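Local coordinates for protein similar to hydroxylamine oxidoreductase (Kuenenia stuttgartiensis, PDB 6H5L) that probably works as a multiheme c-type oxidoreductase subunit within a 60-heme reductase complex that has an extended electron transfer pathway, at residues H100-K104 with V123-V127; Y467-G471 with W486-M491; P40-Y44 with D407-L413. All blocks are in the same frame, centred on the assembly; numbering follows the deposited sequence.

Overall arrangement
Contact 2 (467-471 with 486-491) is the buried one, a largely apolar meeting of two long helices that follow one another in the chain, with no hydrogen bond crossing it. Contacts 1 and 3 are only partly buried and more polar. Contact 1 joins two loops at a heme c pocket, combining iron ligation with salt bridges at its exposed end; contact 3 sets an N-terminal loop on the short helix 406-412 through aromatic packing and one hydrogen bond. No helix is shared among them. Contacts 1 and 2 lie on opposite sides of the chain's centre, their own centres 49 Å apart, and contact 1 is nested in the long loop that contact 3 closes.

Contact 1 (H100-K104 with V123-V127); sequences HKHPK and VLDEV. With HEC (heme c), chain E.
Leu124 offers its carbonyl oxygen to the aliphatic end of Lys104, with Leu124 O lying 3.2 Å from Lys104 CE, while its side chain turns to the heme c methyl and thioether edge. Asp125 is the partner of the lysine charge across the contact: Lys104 NZ donates to Asp125 OD1 over 3.0 Å, arriving on the anti side and 32° out of the carboxylate plane, though NZ is held chiefly by Glu117 of helix 107-120. Asp125 O rests 3.2 Å from the polarised Pro103 CD. Glu126 runs alongside Lys101, and Glu126 OE2 pairs with Lys101 NZ at 3.5 Å in a looser salt bridge. Val127 N donates to His100 O, nearly straight at 175°. The valine's compact branches fill the angle between the CD2 side of the His100 ring and the porphyrin: Val127 CB is 3.5 Å from His100 CB, and Val127 CG1 is 3.6 Å from HEC CBC. His100 carries NE2 to the iron at 2.0 Å, with His153 as the other axial ligand, a bis-histidine heme site. The two loops flank helix 107-120, which Lys104 and Leu124 touch, while Trp95 of helix 89-97 donates to Val127 O.

Contact 2 (Y467-G471 with W486-M491); sequences YKLQG and WGQAPM
Tyr467 meets helix 480-513 from the start, with CB 3.7 Å from Met491 CG. Having CG anti to the carbonyl carbon (chi1 -57°) brings the ring over Pro490. Tyr467 CG and CD1 lie nearest Pro490 CB, CD1 also 3.7 Å from Trp486 O, and CD2 meets Pro490 CB and O. Farther out, CE1 and CE2 remain near that carbon, and Tyr467 CZ is 4.1 Å from Pro490 CB. Pro490 CB thus makes a CH-pi contact, 3.6 Å from the Tyr467 ring centroid and 17° off its normal; a proline suits this place, its ring CH groups well presented to the aromatic face. With an alanine here, Pro490 would probably lose its aromatic cover and a gap would open between the two helices.

Next along, Met491 carries SD to 3.6 Å from Lys468 CB, and its bend at chi3 turns CE back toward Lys468 CA, while the lysine amine goes to Gly305 O. On the other flank Gln470 OE1 lies 3.4 Å from Trp486 CB. Between these flanks Gly471 and Gly487 face each other, CA to CA 3.6 Å, and a beta carbon on either would collide with the other backbone. Such paired glycines allow the axes of segments 467-471 and 486-491 to approach to 6.8 Å at 149°. Helices 455-476 and 480-513 form an antiparallel hairpin, the second widened by a pi-type turn at 486-488 and kinked near Gly487 and Pro490.

Contact 3 (P40-Y44 with D407-L413); sequences PFTKY and DGIVKEL
A single hydrogen bond ties the loop to the helix: Tyr44 OH donates to Glu412 OE1 over 3.1 Å, using the anti lone pair of that oxygen. The two side chains come from opposite directions, with ring and carboxylate planes 72° apart. Glu412 bends back at chi2 (-56°), which brings its acid group to the phenol instead of letting it run straight out from the helix. Its flexible chain suits this double duty, since Glu412 CG also packs 3.6 Å from Tyr44 CE1.

Aromatic packing against backbone comes next. Tyr44 CZ lies 3.5 Å from Gly408 CA, and glycine is apt here because a beta carbon would press tightly on the tyrosine ring. Phe41 turns its edge to the same residue, Phe41 CE1 being 3.6 Å from Gly408 O and the oxygen near the ring plane. That oxygen already accepts the helical bond from Glu412 N, so the weakly polar ring edge adds to an atom whose needs are met.

Apolar contacts complete the join. Phe41 CZ reaches Leu413 CD1 at 4.1 Å and Ile409 CG1 at 4.2 Å, while Pro40 lies over one face of the phenylalanine and its CB approaches Leu413 CD2. Pro182 and Leu405 also pack on Phe41, and Asp407, at the exposed side, makes a salt bridge with Arg189. In all, a turn closed by Tyr44 N to Phe41 O, in the loop between helices 22-28 and 51-54, packs two aromatic rings on the short helix 406-412, joining the N-terminal part of the chain to a region more than 360 residues later.

Contact 1 (H100-K104 with V123-V127)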
loop_
_atom_site.group_PDB
_atom_site.type_symbol
_atom_site.label_atom_id
_atom_site.label_comp_id
_atom_site.label_asym_id
_atom_site.label_seq_id
_atom_site.Cartn_x
_atom_site.Cartn_y
_atom_site.Cartn_z
ATOM N N HIS A 100 3.567 -19.613 24.330
ATOM C CA HIS A 100 4.597 -20.304 25.097
ATOM C C HIS A 100 5.915 -20.365 24.334
ATOM O O HIS A 100 6.987 -20.354 24.950
ATOM C CB HIS A 100 4.113 -21.705 25.468
ATOM C CG HIS A 100 3.062 -21.712 26.536
ATOM N ND1 HIS A 100 1.777 -22.156 26.317
ATOM C CD2 HIS A 100 3.108 -21.319 27.831
ATOM C CE1 HIS A 100 1.076 -22.041 27.431
ATOM N NE2 HIS A 100 1.861 -21.537 28.366
ATOM N N LYS A 101 5.856 -20.422 23.002
ATOM C CA LYS A 101 7.067 -20.366 22.191
ATOM C C LYS A 101 7.585 -18.938 22.060
ATOM O O LYS A 101 8.800 -18.712 22.065
ATOM C CB LYS A 101 6.798 -20.964 20.808
ATOM C CG LYS A 101 7.891 -20.721 19.781
ATOM C CD LYS A 101 9.103 -21.610 20.017
ATOM C CE LYS A 101 10.123 -21.445 18.898
ATOM N NZ LYS A 101 11.265 -22.393 19.027
ATOM N N HIS A 102 6.680 -17.965 21.952
ATOM C CA HIS A 102 7.034 -16.555 21.800
ATOM C C HIS A 102 6.391 -15.754 22.930
ATOM O O HIS A 102 5.426 -15.012 22.711
ATOM C CB HIS A 102 6.598 -16.026 20.435
ATOM C CG HIS A 102 7.098 -16.843 19.282
ATOM N ND1 HIS A 102 8.430 -16.900 18.930
ATOM C CD2 HIS A 102 6.444 -17.636 18.399
ATOM C CE1 HIS A 102 8.576 -17.692 17.883
ATOM N NE2 HIS A 102 7.385 -18.152 17.541
ATOM N N PRO A 103 6.911 -15.876 24.154
ATOM C CA PRO A 103 6.293 -15.212 25.309
ATOM C C PRO A 103 6.694 -13.759 25.500
ATOM O O PRO A 103 6.141 -13.097 26.385
ATOM C CB PRO A 103 6.793 -16.070 26.482
ATOM C CG PRO A 103 8.153 -16.502 26.041
ATOM C CD PRO A 103 8.099 -16.661 24.540
ATOM N N LYS A 104 7.627 -13.245 24.708
ATOM C CA LYS A 104 8.074 -11.862 24.804
ATOM C C LYS A 104 7.976 -11.186 23.444
ATOM O O LYS A 104 8.819 -10.365 23.071
ATOM C CB LYS A 104 9.496 -11.786 25.355
ATOM C CG LYS A 104 9.640 -12.405 26.737
ATOM C CD LYS A 104 11.093 -12.530 27.160
ATOM C CE LYS A 104 11.200 -13.147 28.546
ATOM N NZ LYS A 104 12.609 -13.397 28.952
ATOM N N VAL A 123 14.183 -17.564 34.313
ATOM C CA VAL A 123 14.039 -16.804 33.075
ATOM C C VAL A 123 13.294 -17.673 32.070
ATOM O O VAL A 123 13.634 -18.847 31.882
ATOM C CB VAL A 123 15.407 -16.364 32.526
ATOM C CG1 VAL A 123 15.347 -16.166 31.015
ATOM C CG2 VAL A 123 15.859 -15.084 33.208
ATOM N N LEU A 124 12.276 -17.102 31.431
ATOM C CA LEU A 124 11.412 -17.832 30.506
ATOM C C LEU A 124 11.470 -17.163 29.135
ATOM O O LEU A 124 10.626 -16.328 28.801
ATOM C CB LEU A 124 9.980 -17.890 31.038
ATOM C CG LEU A 124 9.808 -18.593 32.384
ATOM C CD1 LEU A 124 8.370 -18.494 32.864
ATOM C CD2 LEU A 124 10.246 -20.048 32.290
ATOM N N ASP A 125 12.466 -17.543 28.335
ATOM C CA ASP A 125 12.501 -17.132 26.939
ATOM C C ASP A 125 11.560 -17.961 26.079
ATOM O O ASP A 125 11.162 -17.508 25.000
ATOM C CB ASP A 125 13.927 -17.227 26.393
ATOM C CG ASP A 125 14.854 -16.196 27.004
ATOM O OD1 ASP A 125 14.401 -15.056 27.240
ATOM O OD2 ASP A 125 16.034 -16.525 27.250
ATOM N N GLU A 126 11.210 -19.162 26.532
ATOM C CA GLU A 126 10.190 -19.980 25.892
ATOM C C GLU A 126 9.705 -21.010 26.900
ATOM O O GLU A 126 10.417 -21.366 27.841
ATOM C CB GLU A 126 10.717 -20.675 24.630
ATOM C CG GLU A 126 11.651 -21.846 24.905
ATOM C CD GLU A 126 11.976 -22.639 23.653
ATOM O OE1 GLU A 126 12.527 -23.754 23.782
ATOM O OE2 GLU A 126 11.679 -22.152 22.541
ATOM N N VAL A 127 8.478 -21.477 26.695
ATOM C CA VAL A 127 7.910 -22.573 27.473
ATOM C C VAL A 127 7.921 -23.809 26.586
ATOM O O VAL A 127 7.238 -23.850 25.555
ATOM C CB VAL A 127 6.493 -22.246 27.966
ATOM C CG1 VAL A 127 5.936 -23.392 28.799
ATOM C CG2 VAL A 127 6.494 -20.947 28.756
HETATM FE FE HEC E . 1.162 -20.895 30.127
HETATM C CHA HEC E . 0.987 -18.170 28.083
HETATM C CHB HEC E . -2.159 -21.556 29.538
HETATM C CHC HEC E . 1.423 -23.847 31.872
HETATM C CHD HEC E . 4.188 -19.893 31.376
HETATM N NA HEC E . -0.313 -20.033 28.994
HETATM C C1A HEC E . -0.187 -18.875 28.252
HETATM C C2A HEC E . -1.495 -18.550 27.707
HETATM C C3A HEC E . -2.354 -19.491 28.113
HETATM C C4A HEC E . -1.631 -20.439 28.931
HETATM C CMA HEC E . -3.860 -19.558 27.777
HETATM C CAA HEC E . -1.855 -17.350 26.803
HETATM C CBA HEC E . -1.070 -17.434 25.496
HETATM C CGA HEC E . -1.770 -16.654 24.414
HETATM O O1A HEC E . -2.919 -16.199 24.649
HETATM O O2A HEC E . -1.184 -16.490 23.313
HETATM N NB HEC E . -0.156 -22.382 30.691
HETATM C C1B HEC E . -1.428 -22.534 30.176
HETATM C C2B HEC E . -1.852 -23.898 30.416
HETATM C C3B HEC E . -0.868 -24.526 31.070
HETATM C C4B HEC E . 0.222 -23.590 31.249
HETATM C CMB HEC E . -3.224 -24.473 30.007
HETATM C CAB HEC E . -0.852 -25.994 31.547
HETATM C CBB HEC E . -0.778 -26.954 30.341
HETATM N NC HEC E . 2.522 -21.701 31.422
HETATM C C1C HEC E . 2.484 -22.970 31.968
HETATM C C2C HEC E . 3.809 -23.285 32.476
HETATM C C3C HEC E . 4.488 -22.128 32.513
HETATM C C4C HEC E . 3.748 -21.150 31.735
HETATM C CMC HEC E . 4.096 -24.504 33.386
HETATM C CAC HEC E . 5.916 -21.904 33.071
HETATM C CBC HEC E . 6.972 -22.482 32.104
HETATM N ND HEC E . 2.411 -19.289 29.765
HETATM C C1D HEC E . 3.605 -19.058 30.445
HETATM C C2D HEC E . 4.138 -17.786 30.016
HETATM C C3D HEC E . 3.138 -17.244 28.986
HETATM C C4D HEC E . 2.099 -18.245 28.896
HETATM C CMD HEC E . 5.442 -17.116 30.495
HETATM C CAD HEC E . 3.225 -15.910 28.211
HETATM C CBD HEC E . 2.710 -14.768 29.083
HETATM C CGD HEC E . 1.259 -14.986 29.427
HETATM O O1D HEC E . 0.971 -15.423 30.571
HETATM O O2D HEC E . 0.391 -14.724 28.555
#

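Contact 2 (Y467-G471 with W486-M491)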
loop_
_atom_site.group_PDB
_atom_site.type_symbol
_atom_site.label_atom_id
_atom_site.label_comp_id
_atom_site.label_asym_id
_atom_site.label_seq_id
_atom_site.Cartn_x
_atom_site.Cartn_y
_atom_site.Cartn_z
ATOM N N TYR A 467 -36.792 -31.422 29.372
ATOM C CA TYR A 467 -37.599 -30.366 28.778
ATOM C C TYR A 467 -37.713 -29.155 29.693
ATOM O O TYR A 467 -37.762 -28.020 29.207
ATOM C CB TYR A 467 -38.970 -30.923 28.407
ATOM C CG TYR A 467 -38.868 -32.101 27.460
ATOM C CD1 TYR A 467 -38.046 -32.046 26.340
ATOM C CD2 TYR A 467 -39.569 -33.275 27.700
ATOM C CE1 TYR A 467 -37.939 -33.119 25.474
ATOM C CE2 TYR A 467 -39.468 -34.355 26.840
ATOM C CZ TYR A 467 -38.652 -34.271 25.729
ATOM O OH TYR A 467 -38.547 -35.341 24.872
ATOM N N LYS A 468 -37.752 -29.368 31.009
ATOM C CA LYS A 468 -37.654 -28.240 31.927
ATOM C C LYS A 468 -36.316 -27.531 31.774
ATOM O O LYS A 468 -36.253 -26.296 31.797
ATOM C CB LYS A 468 -37.857 -28.704 33.370
ATOM C CG LYS A 468 -37.485 -27.649 34.406
ATOM C CD LYS A 468 -38.204 -27.863 35.730
ATOM C CE LYS A 468 -37.806 -29.173 36.389
ATOM N NZ LYS A 468 -36.374 -29.196 36.795
ATOM N N LEU A 469 -35.236 -28.296 31.596
ATOM C CA LEU A 469 -33.909 -27.695 31.499
ATOM C C LEU A 469 -33.704 -26.978 30.168
ATOM O O LEU A 469 -33.013 -25.955 30.120
ATOM C CB LEU A 469 -32.831 -28.761 31.703
ATOM C CG LEU A 469 -32.915 -29.575 32.998
ATOM C CD1 LEU A 469 -31.606 -30.301 33.262
ATOM C CD2 LEU A 469 -33.281 -28.692 34.177
ATOM N N GLN A 470 -34.288 -27.497 29.083
ATOM C CA GLN A 470 -34.144 -26.836 27.789
ATOM C C GLN A 470 -34.923 -25.527 27.748
ATOM O O GLN A 470 -34.409 -24.509 27.271
ATOM C CB GLN A 470 -34.589 -27.772 26.666
ATOM C CG GLN A 470 -33.624 -28.919 26.421
ATOM C CD GLN A 470 -34.125 -29.911 25.392
ATOM O OE1 GLN A 470 -34.310 -29.571 24.223
ATOM N NE2 GLN A 470 -34.343 -31.148 25.821
ATOM N N GLY A 471 -36.162 -25.533 28.241
ATOM C CA GLY A 471 -36.895 -24.286 28.370
ATOM C C GLY A 471 -36.235 -23.319 29.330
ATOM O O GLY A 471 -36.302 -22.103 29.140
ATOM N N TRP A 486 -38.692 -26.374 22.722
ATOM C CA TRP A 486 -37.848 -27.384 23.345
ATOM C C TRP A 486 -38.148 -27.538 24.829
ATOM O O TRP A 486 -37.682 -28.500 25.448
ATOM C CB TRP A 486 -36.358 -27.047 23.172
ATOM C CG TRP A 486 -35.890 -26.787 21.756
ATOM C CD1 TRP A 486 -36.660 -26.496 20.665
ATOM C CD2 TRP A 486 -34.532 -26.791 21.293
ATOM N NE1 TRP A 486 -35.868 -26.317 19.558
ATOM C CE2 TRP A 486 -34.558 -26.495 19.916
ATOM C CE3 TRP A 486 -33.298 -27.018 21.911
ATOM C CZ2 TRP A 486 -33.397 -26.419 19.146
ATOM C CZ3 TRP A 486 -32.147 -26.944 21.144
ATOM C CH2 TRP A 486 -32.205 -26.646 19.776
ATOM N N GLY A 487 -38.915 -26.612 25.399
ATOM C CA GLY A 487 -39.165 -26.537 26.824
ATOM C C GLY A 487 -40.591 -26.823 27.245
ATOM O O GLY A 487 -40.973 -27.977 27.466
ATOM N N GLN A 488 -41.366 -25.748 27.405
ATOM C CA GLN A 488 -42.720 -25.844 27.944
ATOM C C GLN A 488 -43.576 -26.838 27.164
ATOM O O GLN A 488 -44.206 -27.722 27.755
ATOM C CB GLN A 488 -43.373 -24.462 27.943
ATOM C CG GLN A 488 -44.702 -24.393 28.678
ATOM C CD GLN A 488 -44.538 -24.367 30.185
ATOM O OE1 GLN A 488 -43.421 -24.379 30.699
ATOM N NE2 GLN A 488 -45.656 -24.327 30.901
ATOM N N ALA A 489 -43.634 -26.694 25.839
ATOM C CA ALA A 489 -44.520 -27.549 25.050
ATOM C C ALA A 489 -44.190 -29.033 25.191
ATOM O O ALA A 489 -45.125 -29.832 25.374
ATOM C CB ALA A 489 -44.513 -27.098 23.584
ATOM N N PRO A 490 -42.928 -29.475 25.116
ATOM C CA PRO A 490 -42.651 -30.891 25.414
ATOM C C PRO A 490 -42.953 -31.274 26.851
ATOM O O PRO A 490 -43.354 -32.418 27.103
ATOM C CB PRO A 490 -41.156 -31.030 25.098
ATOM C CG PRO A 490 -40.875 -29.944 24.134
ATOM C CD PRO A 490 -41.738 -28.801 24.565
ATOM N N MET A 491 -42.763 -30.356 27.804
ATOM C CA MET A 491 -43.139 -30.637 29.187
ATOM C C MET A 491 -44.624 -30.947 29.299
ATOM O O MET A 491 -45.020 -31.875 30.013
ATOM C CB MET A 491 -42.772 -29.460 30.090
ATOM C CG MET A 491 -41.423 -29.592 30.767
ATOM S SD MET A 491 -41.227 -28.432 32.133
ATOM C CE MET A 491 -41.299 -26.868 31.266
#

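Contact 3 (P40-Y44 with D407-L413)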
loop_
_atom_site.group_PDB
_atom_site.type_symbol
_atom_site.label_atom_id
_atom_site.label_comp_id
_atom_site.label_asym_id
_atom_site.label_seq_id
_atom_site.Cartn_x
_atom_site.Cartn_y
_atom_site.Cartn_z
ATOM N N PRO A 40 -16.110 -43.063 45.811
ATOM C CA PRO A 40 -16.458 -44.058 46.841
ATOM C C PRO A 40 -16.681 -45.460 46.297
ATOM O O PRO A 40 -16.524 -46.433 47.048
ATOM C CB PRO A 40 -17.739 -43.480 47.460
ATOM C CG PRO A 40 -18.288 -42.554 46.422
ATOM C CD PRO A 40 -17.089 -41.965 45.746
ATOM N N PHE A 41 -17.034 -45.599 45.020
ATOM C CA PHE A 41 -17.239 -46.900 44.397
ATOM C C PHE A 41 -16.080 -47.283 43.485
ATOM O O PHE A 41 -16.289 -47.932 42.456
ATOM C CB PHE A 41 -18.557 -46.911 43.624
ATOM C CG PHE A 41 -19.717 -46.360 44.404
ATOM C CD1 PHE A 41 -20.142 -46.978 45.570
ATOM C CD2 PHE A 41 -20.377 -45.221 43.977
ATOM C CE1 PHE A 41 -21.204 -46.471 46.291
ATOM C CE2 PHE A 41 -21.438 -44.709 44.695
ATOM C CZ PHE A 41 -21.852 -45.334 45.854
ATOM N N THR A 42 -14.856 -46.883 43.847
ATOM C CA THR A 42 -13.694 -47.162 43.006
ATOM C C THR A 42 -13.438 -48.657 42.861
ATOM O O THR A 42 -12.889 -49.097 41.844
ATOM C CB THR A 42 -12.458 -46.464 43.577
ATOM O OG1 THR A 42 -11.296 -46.860 42.839
ATOM C CG2 THR A 42 -12.268 -46.821 45.048
ATOM N N LYS A 43 -13.829 -49.450 43.854
ATOM C CA LYS A 43 -13.609 -50.890 43.832
ATOM C C LYS A 43 -14.685 -51.652 43.068
ATOM O O LYS A 43 -14.588 -52.879 42.950
ATOM C CB LYS A 43 -13.533 -51.414 45.267
ATOM C CG LYS A 43 -12.400 -50.823 46.096
ATOM C CD LYS A 43 -11.040 -51.236 45.550
ATOM C CE LYS A 43 -9.912 -50.768 46.455
ATOM N NZ LYS A 43 -8.584 -51.258 45.996
ATOM N N TYR A 44 -15.708 -50.968 42.564
ATOM C CA TYR A 44 -16.815 -51.627 41.886
ATOM C C TYR A 44 -16.706 -51.580 40.368
ATOM O O TYR A 44 -17.498 -52.240 39.688
ATOM C CB TYR A 44 -18.146 -51.003 42.324
ATOM C CG TYR A 44 -18.498 -51.279 43.769
ATOM C CD1 TYR A 44 -17.894 -50.571 44.798
ATOM C CD2 TYR A 44 -19.435 -52.250 44.102
ATOM C CE1 TYR A 44 -18.210 -50.821 46.119
ATOM C CE2 TYR A 44 -19.761 -52.506 45.421
ATOM C CZ TYR A 44 -19.145 -51.789 46.425
ATOM O OH TYR A 44 -19.462 -52.037 47.741
ATOM N N ASP A 407 -26.135 -52.515 46.853
ATOM C CA ASP A 407 -25.203 -53.202 47.742
ATOM C C ASP A 407 -23.982 -52.339 48.032
ATOM O O ASP A 407 -23.477 -52.326 49.162
ATOM C CB ASP A 407 -24.783 -54.540 47.133
ATOM C CG ASP A 407 -24.222 -54.394 45.731
ATOM O OD1 ASP A 407 -24.332 -53.290 45.157
ATOM O OD2 ASP A 407 -23.667 -55.381 45.206
ATOM N N GLY A 408 -23.492 -51.613 47.025
ATOM C CA GLY A 408 -22.358 -50.732 47.242
ATOM C C GLY A 408 -22.708 -49.498 48.046
ATOM O O GLY A 408 -21.867 -48.976 48.783
ATOM N N ILE A 409 -23.945 -49.015 47.919
ATOM C CA ILE A 409 -24.383 -47.869 48.713
ATOM C C ILE A 409 -24.379 -48.219 50.195
ATOM O O ILE A 409 -23.863 -47.468 51.030
ATOM C CB ILE A 409 -25.770 -47.393 48.247
ATOM C CG1 ILE A 409 -25.675 -46.756 46.859
ATOM C CG2 ILE A 409 -26.369 -46.417 49.250
ATOM C CD1 ILE A 409 -27.013 -46.561 46.180
ATOM N N VAL A 410 -24.956 -49.372 50.543
ATOM C CA VAL A 410 -24.986 -49.806 51.937
ATOM C C VAL A 410 -23.573 -50.026 52.461
ATOM O O VAL A 410 -23.254 -49.670 53.602
ATOM C CB VAL A 410 -25.846 -51.075 52.082
ATOM C CG1 VAL A 410 -25.807 -51.588 53.515
ATOM C CG2 VAL A 410 -27.275 -50.795 51.651
ATOM N N LYS A 411 -22.700 -50.606 51.633
ATOM C CA LYS A 411 -21.376 -50.984 52.111
ATOM C C LYS A 411 -20.436 -49.786 52.203
ATOM O O LYS A 411 -19.607 -49.715 53.118
ATOM C CB LYS A 411 -20.779 -52.061 51.208
ATOM C CG LYS A 411 -19.835 -53.001 51.938
ATOM C CD LYS A 411 -18.649 -53.399 51.078
ATOM C CE LYS A 411 -17.616 -54.157 51.898
ATOM N NZ LYS A 411 -16.338 -54.355 51.158
ATOM N N GLU A 412 -20.542 -48.835 51.272
ATOM C CA GLU A 412 -19.576 -47.745 51.192
ATOM C C GLU A 412 -20.060 -46.444 51.815
ATOM O O GLU A 412 -19.227 -45.617 52.200
ATOM C CB GLU A 412 -19.195 -47.475 49.730
ATOM C CG GLU A 412 -18.707 -48.695 48.964
ATOM C CD GLU A 412 -17.522 -49.377 49.621
ATOM O OE1 GLU A 412 -17.493 -50.625 49.640
ATOM O OE2 GLU A 412 -16.622 -48.666 50.116
ATOM N N LEU A 413 -21.367 -46.239 51.923
ATOM C CA LEU A 413 -21.926 -45.001 52.445
ATOM C C LEU A 413 -22.526 -45.247 53.827
ATOM O O LEU A 413 -22.554 -46.373 54.330
ATOM C CB LEU A 413 -22.963 -44.433 51.472
ATOM C CG LEU A 413 -22.433 -44.130 50.067
ATOM C CD1 LEU A 413 -23.551 -43.622 49.175
ATOM C CD2 LEU A 413 -21.290 -43.128 50.125
#